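Local atomic coordinates of enoyl-CoA hydratase (Mycobacterium avium subsp. paratuberculosis, PDB entry 4LK5), a protein that probably acts on acyl-CoA thioesters, as a member of the crotonase-like enoyl-CoA hydratase/isomerase family. Residues C[112-116]-C[262-266]; C[142-146]-C[174-178]. All blocks are in the same frame, centred on the assembly; numbering follows the deposited sequence.

Interaction 1: residues C[112-116]-C[262-266]; sequences DEIIL and FDGQS
The ring of F262 lies between helices 254-269 and 113-127, with I115 and D112 at its edge, near its plane: I115 CG2 lies 3.9 Å from F262 CD1, and the backbone atom D112 O stands 4.0 Å from F262 CE1. L116 arrives obliquely, its methyl CD1 only 3.3 Å from F262 CE1. Over the centre of one ring face sits S266 OG, 3.8 Å above the plane. The ring reaches this place because CG of F262 is anti to the backbone N (chi1 180°), which carries it out from helix 254-269 toward the start of helix 113-127. I115 contributes a second branch, and its side chain crosses that of F262 at about a right angle. While CG2 faces the phenylalanine, CD1 extends one turn further along the opposing helix and presses against Q265 CB at 3.4 Å.

The next shell holds these groups in position. S266 OG donates to F262 O over 2.6 Å, from above the carbonyl plane, while S266 N reaches the same oxygen from the other face; of the two, the OG bond directs the hydroxyl, consistent with its place over the ring. Beyond its CB, the Q265 side chain bends away from I115, and its amide bonds M172 N through OE1 and D174 OD2 through NE2. I114, on another side of the same turn, touches V61 and I64, so helix 61-76 also packs against the start of helix 113-127.

No hydrogen bond joins the two segments. S266 OG is engaged within its own helix and the Q265 amide with M172 and D174, so cohesion across the contact rests on dispersion and shape, perhaps helped by a faint attraction between D112 O and the positively polarised ring edge.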
ATOM      1  N   ASP C 112      20.280 -19.917 -12.405  1.00 56.75           N
ATOM      2  CA  ASP C 112      21.625 -19.735 -11.918  1.00 65.89           C
ATOM      3  C   ASP C 112      21.625 -19.508 -10.379  1.00 67.00           C
ATOM      4  O   ASP C 112      20.622 -19.100  -9.775  1.00 69.27           O
ATOM      5  CB  ASP C 112      22.308 -18.579 -12.697  1.00 71.79           C
ATOM      6  CG  ASP C 112      23.737 -18.937 -13.219  1.00 79.70           C
ATOM      7  OD1 ASP C 112      24.018 -20.121 -13.531  1.00 77.84           O
ATOM      8  OD2 ASP C 112      24.587 -18.017 -13.336  1.00 80.35           O
ATOM      9  N   GLU C 113      22.767 -19.796  -9.765  1.00 62.45           N
ATOM     10  CA  GLU C 113      22.951 -19.742  -8.321  1.00 57.77           C
ATOM     11  C   GLU C 113      22.821 -18.298  -7.755  1.00 51.64           C
ATOM     12  O   GLU C 113      22.429 -18.123  -6.608  1.00 47.03           O
ATOM     13  CB  GLU C 113      24.337 -20.361  -7.948  1.00 64.37           C
ATOM     14  CG  GLU C 113      24.418 -21.045  -6.574  1.00 70.25           C
ATOM     15  CD  GLU C 113      25.847 -21.285  -6.026  1.00 81.29           C
ATOM     16  OE1 GLU C 113      26.876 -20.881  -6.640  1.00 77.97           O
ATOM     17  OE2 GLU C 113      25.943 -21.897  -4.933  1.00 84.65           O
ATOM     18  N   ILE C 114      23.171 -17.282  -8.540  1.00 49.72           N
ATOM     19  CA  ILE C 114      23.072 -15.882  -8.086  1.00 51.48           C
ATOM     20  C   ILE C 114      21.673 -15.668  -7.495  1.00 47.72           C
ATOM     21  O   ILE C 114      21.503 -15.177  -6.382  1.00 38.68           O
ATOM     22  CB  ILE C 114      23.214 -14.807  -9.209  1.00 56.14           C
ATOM     23  CG1 ILE C 114      23.823 -15.370 -10.496  1.00 71.68           C
ATOM     24  CG2 ILE C 114      23.996 -13.596  -8.714  1.00 53.78           C
ATOM     25  CD1 ILE C 114      24.079 -14.332 -11.585  1.00 78.11           C
ATOM     26  N   ILE C 115      20.670 -16.078  -8.249  1.00 43.65           N
ATOM     27  CA  ILE C 115      19.305 -15.812  -7.849  1.00 44.78           C
ATOM     28  C   ILE C 115      18.888 -16.591  -6.606  1.00 44.58           C
ATOM     29  O   ILE C 115      18.241 -16.036  -5.705  1.00 48.66           O
ATOM     30  CB  ILE C 115      18.329 -16.118  -8.978  1.00 40.05           C
ATOM     31  CG1 ILE C 115      18.737 -15.323 -10.217  1.00 41.56           C
ATOM     32  CG2 ILE C 115      16.920 -15.723  -8.548  1.00 40.24           C
ATOM     33  CD1 ILE C 115      18.252 -15.918 -11.514  1.00 40.90           C
ATOM     34  N   LEU C 116      19.248 -17.871  -6.575  1.00 41.90           N
ATOM     35  CA  LEU C 116      18.961 -18.725  -5.417  1.00 41.39           C
ATOM     36  C   LEU C 116      19.536 -18.129  -4.150  1.00 38.62           C
ATOM     37  O   LEU C 116      18.990 -18.308  -3.085  1.00 43.01           O
ATOM     38  CB  LEU C 116      19.563 -20.123  -5.607  1.00 43.77           C
ATOM     39  CG  LEU C 116      18.757 -21.377  -5.969  1.00 45.54           C
ATOM     40  CD1 LEU C 116      17.513 -21.071  -6.784  1.00 47.58           C
ATOM     41  CD2 LEU C 116      19.671 -22.375  -6.705  1.00 49.66           C
ATOM     42  N   PHE C 262      12.891 -16.193  -9.791  1.00 38.58           N
ATOM     43  CA  PHE C 262      13.778 -17.286 -10.203  1.00 41.60           C
ATOM     44  C   PHE C 262      13.461 -17.883 -11.592  1.00 41.19           C
ATOM     45  O   PHE C 262      14.319 -17.872 -12.465  1.00 40.49           O
ATOM     46  CB  PHE C 262      13.772 -18.404  -9.185  1.00 43.57           C
ATOM     47  CG  PHE C 262      14.655 -19.536  -9.579  1.00 49.59           C
ATOM     48  CD1 PHE C 262      16.029 -19.391  -9.539  1.00 48.64           C
ATOM     49  CD2 PHE C 262      14.119 -20.732 -10.035  1.00 55.59           C
ATOM     50  CE1 PHE C 262      16.852 -20.424  -9.927  1.00 50.62           C
ATOM     51  CE2 PHE C 262      14.946 -21.779 -10.417  1.00 56.68           C
ATOM     52  CZ  PHE C 262      16.313 -21.617 -10.366  1.00 52.19           C
ATOM     53  N   ASP C 263      12.239 -18.378 -11.791  1.00 40.38           N
ATOM     54  CA  ASP C 263      11.795 -18.888 -13.111  1.00 42.04           C
ATOM     55  C   ASP C 263      11.850 -17.857 -14.234  1.00 41.81           C
ATOM     56  O   ASP C 263      12.012 -18.189 -15.382  1.00 46.60           O
ATOM     57  CB  ASP C 263      10.347 -19.376 -13.060  1.00 45.06           C
ATOM     58  CG  ASP C 263      10.120 -20.500 -12.049  1.00 47.64           C
ATOM     59  OD1 ASP C 263      11.046 -21.286 -11.734  1.00 49.84           O
ATOM     60  OD2 ASP C 263       8.988 -20.586 -11.559  1.00 53.59           O
ATOM     61  N   GLY C 264      11.678 -16.597 -13.907  1.00 40.04           N
ATOM     62  CA  GLY C 264      11.689 -15.575 -14.918  1.00 40.47           C
ATOM     63  C   GLY C 264      13.081 -15.078 -15.248  1.00 43.68           C
ATOM     64  O   GLY C 264      13.384 -14.931 -16.428  1.00 43.27           O
ATOM     65  N   GLN C 265      13.913 -14.814 -14.224  1.00 43.71           N
ATOM     66  CA  GLN C 265      15.259 -14.302 -14.454  1.00 45.12           C
ATOM     67  C   GLN C 265      16.090 -15.341 -15.134  1.00 41.49           C
ATOM     68  O   GLN C 265      16.861 -14.968 -16.002  1.00 45.42           O
ATOM     69  CB  GLN C 265      16.036 -13.891 -13.192  1.00 44.34           C
ATOM     70  CG  GLN C 265      15.774 -12.520 -12.627  1.00 44.43           C
ATOM     71  CD  GLN C 265      16.192 -11.313 -13.457  1.00 39.19           C
ATOM     72  OE1 GLN C 265      15.753 -11.121 -14.576  1.00 37.28           O
ATOM     73  NE2 GLN C 265      16.893 -10.405 -12.820  1.00 40.51           N
ATOM     74  N   SER C 266      15.981 -16.602 -14.695  1.00 41.84           N
ATOM     75  CA  SER C 266      16.684 -17.749 -15.327  1.00 41.49           C
ATOM     76  C   SER C 266      16.618 -17.665 -16.853  1.00 42.76           C
ATOM     77  O   SER C 266      17.635 -17.799 -17.512  1.00 47.51           O
ATOM     78  CB  SER C 266      16.063 -19.065 -14.898  1.00 42.91           C
ATOM     79  OG  SER C 266      16.290 -19.270 -13.532  1.00 49.51           O
TER

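Interaction 2: residues C[142-146]-C[174-178]; sequences GVGVS and DGGAS
The flat peptide group joining D174 to G175 is approached by S146, whose OG donates to D174 O over 2.8 Å. The hydroxyl is tilted just 18° from the carbonyl plane, with a C=O...donor angle of 150°. A weak bond from A177 N ends on the same oxygen, closing the type I' turn from D174 to A177. S146 OG stands anti to its own carbonyl carbon (chi1 -55°), directed at the turn, and also touches A177 CB at 3.4 Å. Its CB lies 3.4 Å from G175 O, an approach helped by the bare CA of G175. G175 and G176 both take the positive phi that this turn demands. The D174 carboxylate runs obliquely past V143, but the modelled closeness there is doubtful; its OD2 is held by Q265.

V143 and S146 belong to the first turn of the helix that, in crotonase-like enzymes, typically helps form the oxyanion hole. By family sequence, S146 and F166, which touch each other, probably occupy the places of the two catalytic glutamates of classical hydratases.

G142, at the N-cap position of helix 143-150, is tied by backbone bonds to M163 of strand 161-163. G176 occupies the N-cap position of helix 177-185, where E261 of helix 254-269 bonds both G176 N and S178 OG, and S178 packs on I246 of the second subunit.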
ATOM      1  N   GLY C 142      19.251  -1.838  -8.444  1.00 43.80           N
ATOM      2  CA  GLY C 142      18.923  -3.273  -8.596  1.00 44.31           C
ATOM      3  C   GLY C 142      18.709  -3.993  -7.270  1.00 43.54           C
ATOM      4  O   GLY C 142      18.027  -3.488  -6.395  1.00 41.12           O
ATOM      5  N   VAL C 143      19.292  -5.182  -7.100  1.00 44.97           N
ATOM      6  CA  VAL C 143      19.074  -5.900  -5.839  1.00 41.71           C
ATOM      7  C   VAL C 143      19.565  -5.171  -4.628  1.00 36.72           C
ATOM      8  O   VAL C 143      19.257  -5.587  -3.532  1.00 38.17           O
ATOM      9  CB  VAL C 143      19.749  -7.286  -5.746  1.00 44.51           C
ATOM     10  CG1 VAL C 143      18.819  -8.350  -6.275  1.00 45.35           C
ATOM     11  CG2 VAL C 143      21.086  -7.302  -6.429  1.00 44.15           C
ATOM     12  N   GLY C 144      20.381  -4.145  -4.799  1.00 35.46           N
ATOM     13  CA  GLY C 144      20.776  -3.334  -3.660  1.00 35.03           C
ATOM     14  C   GLY C 144      19.509  -2.762  -3.034  1.00 35.84           C
ATOM     15  O   GLY C 144      19.337  -2.751  -1.801  1.00 34.16           O
ATOM     16  N   VAL C 145      18.594  -2.345  -3.906  1.00 33.62           N
ATOM     17  CA  VAL C 145      17.339  -1.780  -3.473  1.00 34.45           C
ATOM     18  C   VAL C 145      16.509  -2.860  -2.810  1.00 36.26           C
ATOM     19  O   VAL C 145      15.958  -2.635  -1.733  1.00 35.12           O
ATOM     20  CB  VAL C 145      16.577  -1.142  -4.639  1.00 34.07           C
ATOM     21  CG1 VAL C 145      15.188  -0.751  -4.213  1.00 35.30           C
ATOM     22  CG2 VAL C 145      17.323   0.078  -5.163  1.00 34.04           C
ATOM     23  N   SER C 146      16.438  -4.039  -3.433  1.00 36.66           N
ATOM     24  CA  SER C 146      15.646  -5.124  -2.868  1.00 37.29           C
ATOM     25  C   SER C 146      16.102  -5.431  -1.472  1.00 35.68           C
ATOM     26  O   SER C 146      15.290  -5.610  -0.576  1.00 40.05           O
ATOM     27  CB  SER C 146      15.738  -6.394  -3.691  1.00 41.14           C
ATOM     28  OG  SER C 146      15.369  -6.148  -5.033  1.00 46.03           O
ATOM     29  N   ASP C 174      14.381  -8.706  -9.146  1.00 38.87           N
ATOM     30  CA  ASP C 174      14.527  -9.931  -8.384  1.00 37.44           C
ATOM     31  C   ASP C 174      14.761  -9.543  -6.931  1.00 36.71           C
ATOM     32  O   ASP C 174      14.589  -8.376  -6.578  1.00 40.70           O
ATOM     33  CB  ASP C 174      15.572 -10.892  -9.015  1.00 41.12           C
ATOM     34  CG  ASP C 174      16.944 -10.269  -9.223  1.00 42.84           C
ATOM     35  OD1 ASP C 174      17.443  -9.585  -8.337  1.00 43.80           O
ATOM     36  OD2 ASP C 174      17.565 -10.498 -10.273  1.00 51.28           O
ATOM     37  N   GLY C 175      15.064 -10.504  -6.074  1.00 35.48           N
ATOM     38  CA  GLY C 175      15.211 -10.223  -4.638  1.00 36.77           C
ATOM     39  C   GLY C 175      13.925  -9.820  -3.919  1.00 36.93           C
ATOM     40  O   GLY C 175      13.960  -9.152  -2.889  1.00 34.69           O
ATOM     41  N   GLY C 176      12.795 -10.247  -4.465  1.00 35.87           N
ATOM     42  CA  GLY C 176      11.499  -9.944  -3.905  1.00 35.74           C
ATOM     43  C   GLY C 176      10.990  -8.551  -4.175  1.00 34.48           C
ATOM     44  O   GLY C 176       9.961  -8.204  -3.636  1.00 36.32           O
ATOM     45  N   ALA C 177      11.721  -7.759  -4.968  1.00 31.50           N
ATOM     46  CA  ALA C 177      11.285  -6.435  -5.373  1.00 33.32           C
ATOM     47  C   ALA C 177       9.845  -6.374  -5.968  1.00 35.82           C
ATOM     48  O   ALA C 177       9.156  -5.371  -5.759  1.00 38.06           O
ATOM     49  CB  ALA C 177      12.275  -5.836  -6.362  1.00 32.05           C
ATOM     50  N   SER C 178       9.391  -7.423  -6.676  1.00 34.73           N
ATOM     51  CA  SER C 178       7.984  -7.489  -7.162  1.00 36.09           C
ATOM     52  C   SER C 178       6.904  -7.498  -6.034  1.00 36.60           C
ATOM     53  O   SER C 178       5.742  -7.143  -6.272  1.00 33.35           O
ATOM     54  CB  SER C 178       7.774  -8.648  -8.147  1.00 40.01           C
ATOM     55  OG  SER C 178       7.973  -9.923  -7.557  1.00 40.75           O
TER

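In the fold
Read from the N terminus, the chain passes through strands 37-41 and 45-50, helix 61-76 and strand 82-87 before reaching 112-116, where interaction 1 opens. Strands 132-136 and 139-141 then lead to 142-146. Interaction 2 closes the short loop, bringing 174-178 back after 27 residues that include strands 153-157 and 161-163. The long loop shuts much later, when 262-266 meets 112-116 with 145 residues in between, so interaction 2 lies wholly within the span of interaction 1. The centres are about 13 Å apart, yet Q265 and D174 link them directly. Helix 254-269 thereby ties the peripheral start of helix 113-127 to the buried turn before helix 177-185.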